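Local coordinates for protein putative NADH Oxidase (Clostridium acetobutylicum, PDB 3E10) that binds flavin mononucleotide and probably works as an oxidoreductase of the nitroreductase family, at residues R12-K17 and V141-Y146; K17-E22 and T69-I74; E25-A30 and L101-Y106; K62-L67 and V112-Q117. All coordinates share one frame; numbering follows the deposited sequence. Where two conformers were deposited one is given.

Overall arrangement
From the N terminus, the loop after helix 4-7 meets the end of strand 136-145 in contact 1, closing a loop of 123 residues that encloses the other three contacts. Next along the chain, contact 2 sets the entry to helix 21-32 against the start of strand 72-79; it shares Lys17 with contact 1. The same helix then packs on helix 89-106 in contact 3, and loop 62-67 closes onto strand 110-115 in contact 4. Contacts 2, 3 and 4 all cross one another along the chain. Contacts 1, 2 and 4 reach one antiparallel sheet, contacts 1 and 4 both touch the flavin, and contacts 3 and 4 both meet the second subunit.

Contact 1: R12-K17 and V141-Y146; sequences RNYKGK and VISVGY. With FMN (flavin mononucleotide), chain L.
The ring of Tyr14 lies against bare strand backbone: its CD1 comes within 3.5 Å of Gly145 N, and the rim of one face meets the carbonyl carbon of Val144. Gly145 is almost fully extended, and a CB there would collide with Tyr14 CB. CG of Tyr14 is opposite its carbonyl carbon (chi1 -44°), sending the ring back along the strand to Ser143, where Tyr14 OH and Ser143 OG share a hydrogen bond of 2.7 Å. A serine suits this buried spot, since its small hydroxyl also bonds to Ser66. Near the other end of the ring, Tyr146 O accepts from Lys15 N at 2.8 Å and receives a CA-H...O contact from Tyr14 CA at 3.2 Å. A water links Tyr146 N to the carbonyls of Lys15 and Lys17. The aliphatic part of Lys17 runs at a slant beside the Tyr146 ring, Lys17 CD lying 3.6 Å from Tyr146 CD2, while the Tyr146 hydroxyl is bonded to Glu20 and Lys23. Arg12, at the start of the loop segment, runs extended to the flavin: NE donates to FMN O2 at 2.7 Å and NH2 to FMN N1 at 3.1 Å, with N1 in the guanidinium plane. Its charge probably helps stabilise negative charge at N1 and O2 of the reduced flavin, a role typical of a basic side chain at this edge of a flavoenzyme's FMN site.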
# COMPACT_ATOMS: atom_id res chain seq x y z
N ARG B 12 13.73 12.60 -3.71
CA ARG B 12 13.06 13.85 -4.09
C ARG B 12 13.84 14.74 -5.03
O ARG B 12 13.40 15.84 -5.35
CB ARG B 12 12.70 14.63 -2.83
CG ARG B 12 11.72 13.86 -1.93
CD ARG B 12 11.34 14.70 -0.71
NE ARG B 12 10.28 14.09 0.08
CZ ARG B 12 10.46 13.29 1.12
NH1 ARG B 12 11.67 13.00 1.58
NH2 ARG B 12 9.40 12.79 1.75
N ASN B 13 14.96 14.21 -5.56
CA ASN B 13 15.84 14.97 -6.42
C ASN B 13 16.44 13.98 -7.40
O ASN B 13 16.88 12.92 -6.99
CB ASN B 13 16.89 15.63 -5.53
CG ASN B 13 17.75 16.62 -6.27
OD1 ASN B 13 17.32 17.25 -7.23
ND2 ASN B 13 18.98 16.78 -5.79
N TYR B 14 16.46 14.34 -8.68
CA TYR B 14 16.79 13.41 -9.75
C TYR B 14 17.77 13.98 -10.74
O TYR B 14 17.85 15.21 -10.97
CB TYR B 14 15.53 12.98 -10.54
CG TYR B 14 14.38 12.66 -9.62
CD1 TYR B 14 14.33 11.45 -8.96
CD2 TYR B 14 13.38 13.59 -9.39
CE1 TYR B 14 13.31 11.17 -8.05
CE2 TYR B 14 12.38 13.34 -8.50
CZ TYR B 14 12.32 12.14 -7.84
OH TYR B 14 11.25 11.94 -6.97
N LYS B 15 18.49 13.07 -11.35
CA LYS B 15 19.30 13.33 -12.55
C LYS B 15 18.41 13.69 -13.73
O LYS B 15 17.21 13.45 -13.72
CB LYS B 15 20.13 12.08 -12.89
CG LYS B 15 21.07 11.66 -11.77
CD LYS B 15 21.99 10.55 -12.14
CE LYS B 15 23.15 10.45 -11.13
NZ LYS B 15 23.86 9.15 -11.18
N GLY B 16 19.01 14.22 -14.79
CA GLY B 16 18.23 14.53 -15.99
C GLY B 16 17.90 13.32 -16.86
O GLY B 16 17.01 13.40 -17.69
N LYS B 17 18.62 12.22 -16.66
CA LYS B 17 18.48 11.02 -17.45
C LYS B 17 17.02 10.57 -17.51
O LYS B 17 16.36 10.45 -16.48
CB LYS B 17 19.33 9.90 -16.82
CG LYS B 17 19.25 8.54 -17.51
CD LYS B 17 20.25 7.54 -16.93
CE LYS B 17 20.25 6.23 -17.75
NZ LYS B 17 20.55 6.41 -19.22
N VAL B 141 0.39 11.61 -6.92
CA VAL B 141 1.38 11.64 -8.00
C VAL B 141 2.64 11.00 -7.47
O VAL B 141 3.00 11.21 -6.32
CB VAL B 141 1.67 13.07 -8.46
CG1 VAL B 141 2.74 13.08 -9.56
CG2 VAL B 141 0.40 13.82 -8.90
N ILE B 142 3.30 10.19 -8.32
CA ILE B 142 4.62 9.64 -7.99
C ILE B 142 5.65 10.24 -8.95
O ILE B 142 5.51 10.13 -10.16
CB ILE B 142 4.62 8.11 -8.03
CG1 ILE B 142 3.64 7.54 -6.98
CG2 ILE B 142 6.04 7.55 -7.75
CD1 ILE B 142 3.40 6.10 -7.05
N SER B 143 6.62 10.96 -8.39
CA SER B 143 7.72 11.47 -9.21
C SER B 143 8.80 10.40 -9.20
O SER B 143 9.02 9.74 -8.17
CB SER B 143 8.24 12.81 -8.72
OG SER B 143 8.66 12.73 -7.41
N VAL B 144 9.46 10.20 -10.34
CA VAL B 144 10.39 9.10 -10.53
C VAL B 144 11.58 9.61 -11.35
O VAL B 144 11.43 10.40 -12.28
CB VAL B 144 9.73 7.94 -11.31
CG1 VAL B 144 10.69 6.75 -11.44
CG2 VAL B 144 8.44 7.46 -10.66
N GLY B 145 12.77 9.13 -11.02
CA GLY B 145 13.98 9.41 -11.80
C GLY B 145 15.18 8.70 -11.22
O GLY B 145 15.08 8.02 -10.22
N TYR B 146 16.34 8.84 -11.84
CA TYR B 146 17.56 8.33 -11.26
C TYR B 146 17.99 9.29 -10.13
O TYR B 146 17.98 10.51 -10.29
CB TYR B 146 18.67 8.19 -12.33
CG TYR B 146 18.41 6.97 -13.21
CD1 TYR B 146 18.71 5.71 -12.77
CD2 TYR B 146 17.72 7.09 -14.39
CE1 TYR B 146 18.40 4.59 -13.52
CE2 TYR B 146 17.42 5.97 -15.17
CZ TYR B 146 17.76 4.72 -14.72
OH TYR B 146 17.47 3.60 -15.49
N1 FMN L . 6.61 13.17 0.54
C2 FMN L . 6.68 14.41 -0.02
O2 FMN L . 7.78 14.94 -0.22
N3 FMN L . 5.52 15.05 -0.39
C4 FMN L . 4.26 14.54 -0.13
O4 FMN L . 3.23 15.16 -0.48
C4A FMN L . 4.19 13.27 0.43
N5 FMN L . 2.97 12.69 0.64
C5A FMN L . 2.91 11.40 1.14
C6 FMN L . 1.66 10.82 1.34
C7 FMN L . 1.54 9.52 1.85
C7M FMN L . 0.20 8.89 1.98
C8 FMN L . 2.71 8.80 2.13
C8M FMN L . 2.62 7.30 2.46
C9 FMN L . 3.96 9.39 1.92
C9A FMN L . 4.08 10.69 1.45
N10 FMN L . 5.32 11.31 1.27
C10 FMN L . 5.38 12.58 0.72
C1' FMN L . 6.55 10.56 1.56
C2' FMN L . 6.81 10.54 3.07
O2' FMN L . 7.24 11.80 3.57
C3' FMN L . 7.89 9.49 3.39
O3' FMN L . 7.36 8.21 3.08
C4' FMN L . 8.39 9.52 4.84
O4' FMN L . 9.11 10.72 5.11
C5' FMN L . 9.28 8.33 5.21
O5' FMN L . 10.46 8.29 4.41
P FMN L . 10.73 7.05 3.45
O1P FMN L . 10.62 5.78 4.27
O2P FMN L . 9.70 7.04 2.37
O3P FMN L . 12.14 7.27 2.94
O HOH W 1 16.80 10.73 -13.89

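Contact 2: K17-E22 and T69-I74; sequences KKVEKE and TAPLAI
Pro71 offers its ring to the chain that leads into helix 21-32: Pro71 CG rests 3.4 Å from Lys17 O, with CB nearby. Proline suits the place because it has no N-H to satisfy and presents a compact apolar surface. Beside it Val19 crosses at about a right angle, its CG2 lying 4.1 Å from Pro71 CG and 4.0 Å from Leu72 CB. With CG1 anti to the backbone N (chi1 178°), CG2 lies opposite the carbonyl carbon and meets both partners. The other branch, CG1, meets Leu72 CD2 at 4.1 Å. In the alpha+beta nitroreductase fold this joins the approach to a helix, with Glu20 at the N-cap, to the start of a strand of the central sheet; Leu72 continues inward onto Ile24 and Leu27 of that helix. No direct hydrogen bond spans the segments; two waters bridge them at Pro71 O. One water accepts from Val19 N and donates to Pro71 O at 2.9 Å, while a second joins the same carbonyl to Lys18 NZ, 2.7 Å from each. Lys18 bends at chi2 (-53°), running its CD past Pro71 CB toward that water.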
# COMPACT_ATOMS: atom_id res chain seq x y z
N LYS B 17 18.62 12.22 -16.66
CA LYS B 17 18.48 11.02 -17.45
C LYS B 17 17.02 10.57 -17.51
O LYS B 17 16.36 10.45 -16.48
CB LYS B 17 19.33 9.90 -16.82
CG LYS B 17 19.25 8.54 -17.51
CD LYS B 17 20.25 7.54 -16.93
CE LYS B 17 20.25 6.23 -17.75
NZ LYS B 17 20.55 6.41 -19.22
N LYS B 18 16.54 10.28 -18.71
CA LYS B 18 15.19 9.76 -18.87
C LYS B 18 15.06 8.34 -18.31
O LYS B 18 16.01 7.56 -18.33
CB LYS B 18 14.77 9.79 -20.36
CG LYS B 18 14.94 11.16 -21.00
CD LYS B 18 14.25 12.26 -20.21
CE LYS B 18 14.24 13.59 -20.96
NZ LYS B 18 13.59 14.67 -20.14
N VAL B 19 13.87 8.02 -17.83
CA VAL B 19 13.59 6.66 -17.38
C VAL B 19 13.25 5.85 -18.63
O VAL B 19 12.38 6.23 -19.41
CB VAL B 19 12.42 6.62 -16.39
CG1 VAL B 19 12.13 5.21 -15.99
CG2 VAL B 19 12.74 7.49 -15.12
N GLU B 20 13.98 4.76 -18.81
CA GLU B 20 13.83 3.92 -20.00
C GLU B 20 12.38 3.45 -20.13
O GLU B 20 11.73 3.11 -19.12
CB GLU B 20 14.76 2.71 -19.93
CG GLU B 20 16.27 3.05 -20.02
CD GLU B 20 16.96 3.34 -18.69
OE1 GLU B 20 16.28 3.68 -17.70
OE2 GLU B 20 18.21 3.25 -18.65
N LYS B 21 11.91 3.38 -21.37
CA LYS B 21 10.55 2.93 -21.66
C LYS B 21 10.25 1.60 -20.99
O LYS B 21 9.17 1.42 -20.47
CB LYS B 21 10.28 2.83 -23.18
CG LYS B 21 10.39 4.14 -23.89
CD LYS B 21 9.33 5.16 -23.50
CE LYS B 21 9.34 6.29 -24.55
NZ LYS B 21 8.86 7.56 -23.99
N GLU B 22 11.21 0.67 -21.00
CA GLU B 22 10.97 -0.64 -20.40
C GLU B 22 10.74 -0.56 -18.89
O GLU B 22 9.96 -1.32 -18.35
CB GLU B 22 12.09 -1.62 -20.72
CG GLU B 22 13.41 -1.32 -20.16
N THR B 69 12.57 18.43 -10.87
CA THR B 69 13.70 17.72 -11.51
C THR B 69 13.35 16.36 -12.07
O THR B 69 14.18 15.72 -12.74
CB THR B 69 14.92 17.60 -10.58
OG1 THR B 69 14.58 16.79 -9.45
CG2 THR B 69 15.44 19.00 -10.09
N ALA B 70 12.13 15.88 -11.85
CA ALA B 70 11.77 14.53 -12.24
C ALA B 70 11.63 14.40 -13.75
O ALA B 70 10.95 15.22 -14.36
CB ALA B 70 10.43 14.12 -11.57
N PRO B 71 12.27 13.40 -14.36
CA PRO B 71 12.00 13.11 -15.75
C PRO B 71 10.75 12.29 -16.04
O PRO B 71 10.40 12.09 -17.21
CB PRO B 71 13.21 12.26 -16.15
CG PRO B 71 13.51 11.49 -14.89
CD PRO B 71 13.35 12.53 -13.84
N LEU B 72 10.10 11.81 -14.98
CA LEU B 72 8.90 11.00 -15.12
C LEU B 72 7.97 11.32 -13.96
O LEU B 72 8.42 11.45 -12.82
CB LEU B 72 9.25 9.50 -15.03
CG LEU B 72 8.11 8.48 -15.11
CD1 LEU B 72 7.39 8.54 -16.44
CD2 LEU B 72 8.66 7.08 -14.87
N ALA B 73 6.70 11.46 -14.28
CA ALA B 73 5.66 11.51 -13.24
C ALA B 73 4.55 10.55 -13.60
O ALA B 73 4.20 10.40 -14.79
CB ALA B 73 5.07 12.94 -13.12
N ILE B 74 3.99 9.88 -12.59
CA ILE B 74 2.84 9.00 -12.80
C ILE B 74 1.72 9.49 -11.88
O ILE B 74 1.88 9.51 -10.65
CB ILE B 74 3.17 7.51 -12.51
CG1 ILE B 74 4.41 7.07 -13.30
CG2 ILE B 74 1.92 6.62 -12.84
CD1 ILE B 74 4.95 5.64 -12.93
O HOH W 2 11.24 13.69 -19.24
O HOH W 3 11.58 9.73 -18.34

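Contact 3: E25-A30 and L101-Y106; sequences EKLLRA and LLEAAY
Helices 25-30 and 101-106 run roughly antiparallel, their axes 145° apart in direction and 8.9 Å at closest approach, the CA atoms of Leu27 and Glu103 being the nearest pair, 6.0 Å apart. Small residues permit this closeness: Ala30 CB touches Glu103 CB at 3.6 Å. On the buried flank, CD2 of Leu27 reaches the backbone of the other helix, 3.5 Å from Ala104 N and 3.9 Å from Ala104 CB, where the one-carbon side chain of alanine lets it come close. Glu103 serves both environments. With CG anti to its backbone N (chi1 -176°), its CB and CG pack on Ala30 CB, CG also passing close to Lys26 O, and the bend at chi2 (71°) turns the carboxylate back toward Lys26, where OE2 lies 3.6 Å from Lys26 CB. The two charges do not meet, Lys26 NZ being 5.3 Å from Glu103 OE2. Water fills in: one molecule donates to Glu103 OE2 at 2.6 Å and weakly accepts from Lys26 NZ, and another donates to Lys26 O and weakly to OE2. Farther round the first helix, Arg29 grips Glu25 OE2 side-on with NE and NH2, and also makes a cation-pi contact with Phe158 of the second subunit. Leu27 packs inward on Leu72 and Ile74 of strand 72-79, Ala104 on Ala111 of strand 110-115, while Ala30 and Glu103 pack against Ile5 of the second subunit.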
# COMPACT_ATOMS: atom_id res chain seq x y z
N GLU B 25 7.19 0.79 -18.19
CA GLU B 25 6.21 -0.29 -18.29
C GLU B 25 6.20 -1.18 -17.05
O GLU B 25 5.15 -1.59 -16.56
CB GLU B 25 6.45 -1.13 -19.55
CG GLU B 25 5.35 -2.18 -19.74
CD GLU B 25 5.42 -2.92 -21.05
OE1 GLU B 25 5.43 -2.26 -22.11
OE2 GLU B 25 5.46 -4.15 -20.98
N LYS B 26 7.38 -1.54 -16.57
CA LYS B 26 7.50 -2.35 -15.37
C LYS B 26 6.86 -1.69 -14.15
O LYS B 26 6.26 -2.36 -13.32
CB LYS B 26 8.96 -2.70 -15.11
CG LYS B 26 9.51 -3.67 -16.15
CD LYS B 26 11.00 -3.67 -16.25
CE LYS B 26 11.45 -4.81 -17.15
NZ LYS B 26 11.17 -6.13 -16.50
N LEU B 27 7.03 -0.37 -14.01
CA LEU B 27 6.38 0.33 -12.89
C LEU B 27 4.85 0.18 -12.94
O LEU B 27 4.20 -0.02 -11.91
CB LEU B 27 6.76 1.80 -12.89
CG LEU B 27 8.23 2.14 -12.62
CD1 LEU B 27 8.50 3.64 -12.86
CD2 LEU B 27 8.70 1.68 -11.25
N LEU B 28 4.30 0.31 -14.14
CA LEU B 28 2.87 0.24 -14.33
C LEU B 28 2.35 -1.19 -14.16
O LEU B 28 1.28 -1.39 -13.61
CB LEU B 28 2.49 0.80 -15.71
CG LEU B 28 2.72 2.31 -15.80
CD1 LEU B 28 2.75 2.74 -17.29
CD2 LEU B 28 1.72 3.07 -14.98
N ARG B 29 3.13 -2.17 -14.64
CA ARG B 29 2.81 -3.54 -14.38
C ARG B 29 2.78 -3.83 -12.88
O ARG B 29 1.89 -4.53 -12.39
CB ARG B 29 3.82 -4.48 -15.10
CG ARG B 29 3.57 -4.56 -16.59
CD ARG B 29 4.57 -5.51 -17.27
NE ARG B 29 4.37 -5.56 -18.72
CZ ARG B 29 3.43 -6.27 -19.34
NH1 ARG B 29 2.58 -7.05 -18.65
NH2 ARG B 29 3.33 -6.21 -20.65
N ALA B 30 3.76 -3.31 -12.14
CA ALA B 30 3.81 -3.55 -10.69
C ALA B 30 2.57 -2.97 -10.01
O ALA B 30 1.95 -3.64 -9.17
CB ALA B 30 5.09 -2.96 -10.07
N LEU B 101 6.51 2.13 -5.86
CA LEU B 101 7.70 2.58 -5.16
C LEU B 101 8.69 1.43 -5.01
O LEU B 101 9.90 1.64 -5.13
CB LEU B 101 7.33 3.12 -3.79
CG LEU B 101 6.42 4.35 -3.74
CD1 LEU B 101 6.15 4.69 -2.28
CD2 LEU B 101 7.00 5.57 -4.53
N LEU B 102 8.20 0.24 -4.66
CA LEU B 102 9.11 -0.89 -4.51
C LEU B 102 9.74 -1.31 -5.82
O LEU B 102 10.94 -1.60 -5.87
CB LEU B 102 8.38 -2.05 -3.84
CG LEU B 102 7.94 -1.82 -2.39
CD1 LEU B 102 6.99 -2.92 -1.97
CD2 LEU B 102 9.15 -1.70 -1.43
N GLU B 103 8.94 -1.35 -6.88
CA GLU B 103 9.47 -1.68 -8.20
C GLU B 103 10.51 -0.63 -8.63
O GLU B 103 11.54 -0.98 -9.21
CB GLU B 103 8.37 -1.81 -9.22
CG GLU B 103 8.80 -2.24 -10.63
CD GLU B 103 9.25 -3.69 -10.75
OE1 GLU B 103 9.03 -4.49 -9.81
OE2 GLU B 103 9.77 -4.03 -11.83
N ALA B 104 10.25 0.64 -8.32
CA ALA B 104 11.23 1.67 -8.65
C ALA B 104 12.58 1.37 -8.01
O ALA B 104 13.62 1.39 -8.69
CB ALA B 104 10.72 3.06 -8.25
N ALA B 105 12.56 1.07 -6.71
CA ALA B 105 13.80 0.75 -5.99
C ALA B 105 14.48 -0.48 -6.63
O ALA B 105 15.72 -0.50 -6.81
CB ALA B 105 13.54 0.57 -4.51
N TYR B 106 13.67 -1.49 -6.98
CA TYR B 106 14.19 -2.70 -7.65
C TYR B 106 14.94 -2.37 -8.94
O TYR B 106 15.97 -2.99 -9.25
CB TYR B 106 13.04 -3.67 -7.87
CG TYR B 106 13.41 -4.86 -8.70
CD1 TYR B 106 14.18 -5.87 -8.18
CD2 TYR B 106 13.00 -4.96 -10.02
CE1 TYR B 106 14.55 -6.98 -8.98
CE2 TYR B 106 13.32 -6.03 -10.79
CZ TYR B 106 14.09 -7.03 -10.28
OH TYR B 106 14.42 -8.09 -11.12
O HOH W 4 10.96 -5.92 -13.09
O HOH W 5 6.94 -5.11 -13.12

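Contact 4: K62-L67 and V112-Q117; sequences KYANSL and VWLGAQ. With FMN (flavin mononucleotide), chain L; EDO (1,2-ethanediol), chain P.
Val112 begins the contact by dividing its branches between the loop and the cofactor. CG1, placed between the backbone N and the carbonyl carbon (chi1 59°), approaches Ser66 OG at 3.4 Å, while CG2 lies 3.6 Å from FMN N1. Ser66 is small enough to let the valine in, and its hydroxyl is bonded to Ser143 on the neighbouring strand. Trp113 takes no part in the loop contact and turns one ring face to the dimethylbenzene end of the flavin, whose C8M stands 3.7 Å above the indole plane, offset toward the rim; a broad apolar ring matches this part of the cofactor. Leu114 has the largest buried area here. Its CD1 is cradled by Ala64 CB at 3.9 Å, Leu67 CD1 at 3.8 Å and the Ser66 hydroxyl, the two leucines sliding past each other in opposite directions. CD2 instead rests 3.5 Å from Tyr63 O, the carbonyl that accepts from FMN N3 at 2.9 Å in a nearly straight bond (165°). The leucine thus packs beside a carbonyl that reads the N-H edge of the flavin. Gly115 brings bare backbone up to the ring, its N donating to FMN O4 at 3.3 Å with a bent angle of 138°; without a side chain it can lie close to FMN C6. Gln117 O receives a hydrogen bond from Gln91 of the second subunit. Strand 110-115, one of the two outermost strands of the chain's sheet, pairs with strand 136-145, while Trp113 packs on helix 89-106 and the loop 62-67 follows helix 51-57.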
# COMPACT_ATOMS: atom_id res chain seq x y z
N LYS B 62 2.05 21.96 -2.21
CA LYS B 62 3.20 22.61 -1.65
C LYS B 62 4.34 21.65 -1.36
O LYS B 62 5.45 22.06 -1.07
CB LYS B 62 2.82 23.33 -0.35
N TYR B 63 4.06 20.35 -1.45
CA TYR B 63 5.01 19.31 -1.13
C TYR B 63 5.39 18.46 -2.35
O TYR B 63 5.80 17.32 -2.20
CB TYR B 63 4.46 18.47 0.01
CG TYR B 63 4.33 19.29 1.28
CD1 TYR B 63 5.44 19.57 2.04
CD2 TYR B 63 3.14 19.86 1.62
CE1 TYR B 63 5.35 20.33 3.20
CE2 TYR B 63 3.03 20.64 2.78
CZ TYR B 63 4.14 20.86 3.56
OH TYR B 63 4.08 21.65 4.69
N ALA B 64 5.36 19.07 -3.53
CA ALA B 64 5.58 18.37 -4.78
C ALA B 64 6.78 18.90 -5.56
O ALA B 64 6.86 18.74 -6.78
CB ALA B 64 4.33 18.42 -5.64
N ASN B 65 7.71 19.54 -4.86
CA ASN B 65 8.85 20.14 -5.53
C ASN B 65 9.78 19.14 -6.20
O ASN B 65 10.57 19.50 -7.08
CB ASN B 65 9.61 21.07 -4.58
CG ASN B 65 8.85 22.36 -4.32
OD1 ASN B 65 8.05 22.81 -5.15
ND2 ASN B 65 9.09 22.96 -3.16
N SER B 66 9.68 17.86 -5.82
CA SER B 66 10.44 16.82 -6.51
C SER B 66 10.17 16.80 -8.01
O SER B 66 11.01 16.37 -8.80
CB SER B 66 10.15 15.45 -5.91
OG SER B 66 8.78 15.14 -5.99
N LEU B 67 8.98 17.23 -8.41
CA LEU B 67 8.61 17.19 -9.81
C LEU B 67 9.45 18.17 -10.63
O LEU B 67 9.56 18.02 -11.85
CB LEU B 67 7.13 17.48 -9.98
CG LEU B 67 6.21 16.34 -9.52
CD1 LEU B 67 4.78 16.84 -9.33
CD2 LEU B 67 6.29 15.21 -10.56
N VAL B 112 9.17 9.21 -5.11
CA VAL B 112 8.46 9.62 -3.90
C VAL B 112 6.96 9.72 -4.21
O VAL B 112 6.54 10.19 -5.27
CB VAL B 112 9.02 10.96 -3.31
CG1 VAL B 112 8.91 12.12 -4.33
CG2 VAL B 112 8.29 11.32 -2.01
N TRP B 113 6.17 9.30 -3.22
CA TRP B 113 4.72 9.44 -3.20
C TRP B 113 4.39 10.86 -2.81
O TRP B 113 4.80 11.32 -1.75
CB TRP B 113 4.18 8.43 -2.19
CG TRP B 113 2.74 8.28 -1.96
CD1 TRP B 113 1.73 9.20 -2.12
CD2 TRP B 113 2.12 7.11 -1.43
NE1 TRP B 113 0.53 8.65 -1.75
CE2 TRP B 113 0.75 7.38 -1.28
CE3 TRP B 113 2.61 5.85 -1.06
CZ2 TRP B 113 -0.15 6.42 -0.80
CZ3 TRP B 113 1.75 4.93 -0.54
CH2 TRP B 113 0.38 5.22 -0.40
N LEU B 114 3.65 11.54 -3.69
CA LEU B 114 3.18 12.90 -3.45
C LEU B 114 1.68 12.84 -3.19
O LEU B 114 0.89 12.65 -4.12
CB LEU B 114 3.55 13.79 -4.63
CG LEU B 114 5.05 13.81 -5.02
CD1 LEU B 114 5.24 14.66 -6.29
CD2 LEU B 114 5.95 14.27 -3.89
N GLY B 115 1.29 12.96 -1.93
CA GLY B 115 -0.10 12.76 -1.54
C GLY B 115 -1.03 13.77 -2.19
O GLY B 115 -0.66 14.94 -2.40
N ALA B 116 -2.23 13.33 -2.51
CA ALA B 116 -3.28 14.23 -3.02
C ALA B 116 -4.59 14.01 -2.28
O ALA B 116 -4.94 14.79 -1.38
CB ALA B 116 -3.42 14.10 -4.56
N GLN B 117 -5.28 12.91 -2.58
CA GLN B 117 -6.50 12.52 -1.88
C GLN B 117 -6.17 12.41 -0.38
O GLN B 117 -5.17 11.79 -0.03
CB GLN B 117 -7.02 11.20 -2.41
CG GLN B 117 -8.15 10.55 -1.63
CD GLN B 117 -9.48 11.26 -1.80
OE1 GLN B 117 -9.60 12.24 -2.52
NE2 GLN B 117 -10.49 10.73 -1.14
N1 FMN L . 6.61 13.17 0.54
C2 FMN L . 6.68 14.41 -0.02
O2 FMN L . 7.78 14.94 -0.22
N3 FMN L . 5.52 15.05 -0.39
C4 FMN L . 4.26 14.54 -0.13
O4 FMN L . 3.23 15.16 -0.48
C4A FMN L . 4.19 13.27 0.43
N5 FMN L . 2.97 12.69 0.64
C5A FMN L . 2.91 11.40 1.14
C6 FMN L . 1.66 10.82 1.34
C7 FMN L . 1.54 9.52 1.85
C7M FMN L . 0.20 8.89 1.98
C8 FMN L . 2.71 8.80 2.13
C8M FMN L . 2.62 7.30 2.46
C9 FMN L . 3.96 9.39 1.92
C9A FMN L . 4.08 10.69 1.45
N10 FMN L . 5.32 11.31 1.27
C10 FMN L . 5.38 12.58 0.72
C1' FMN L . 6.55 10.56 1.56
C2' FMN L . 6.81 10.54 3.07
O2' FMN L . 7.24 11.80 3.57
C3' FMN L . 7.89 9.49 3.39
O3' FMN L . 7.36 8.21 3.08
C4' FMN L . 8.39 9.52 4.84
O4' FMN L . 9.11 10.72 5.11
C5' FMN L . 9.28 8.33 5.21
O5' FMN L . 10.46 8.29 4.41
P FMN L . 10.73 7.05 3.45
O1P FMN L . 10.62 5.78 4.27
O2P FMN L . 9.70 7.04 2.37
O3P FMN L . 12.14 7.27 2.94
C1 EDO P . -1.90 22.32 -0.30
O1 EDO P . -2.84 21.29 -0.10
C2 EDO P . -0.68 21.62 -0.84
O2 EDO P . 0.34 21.66 0.15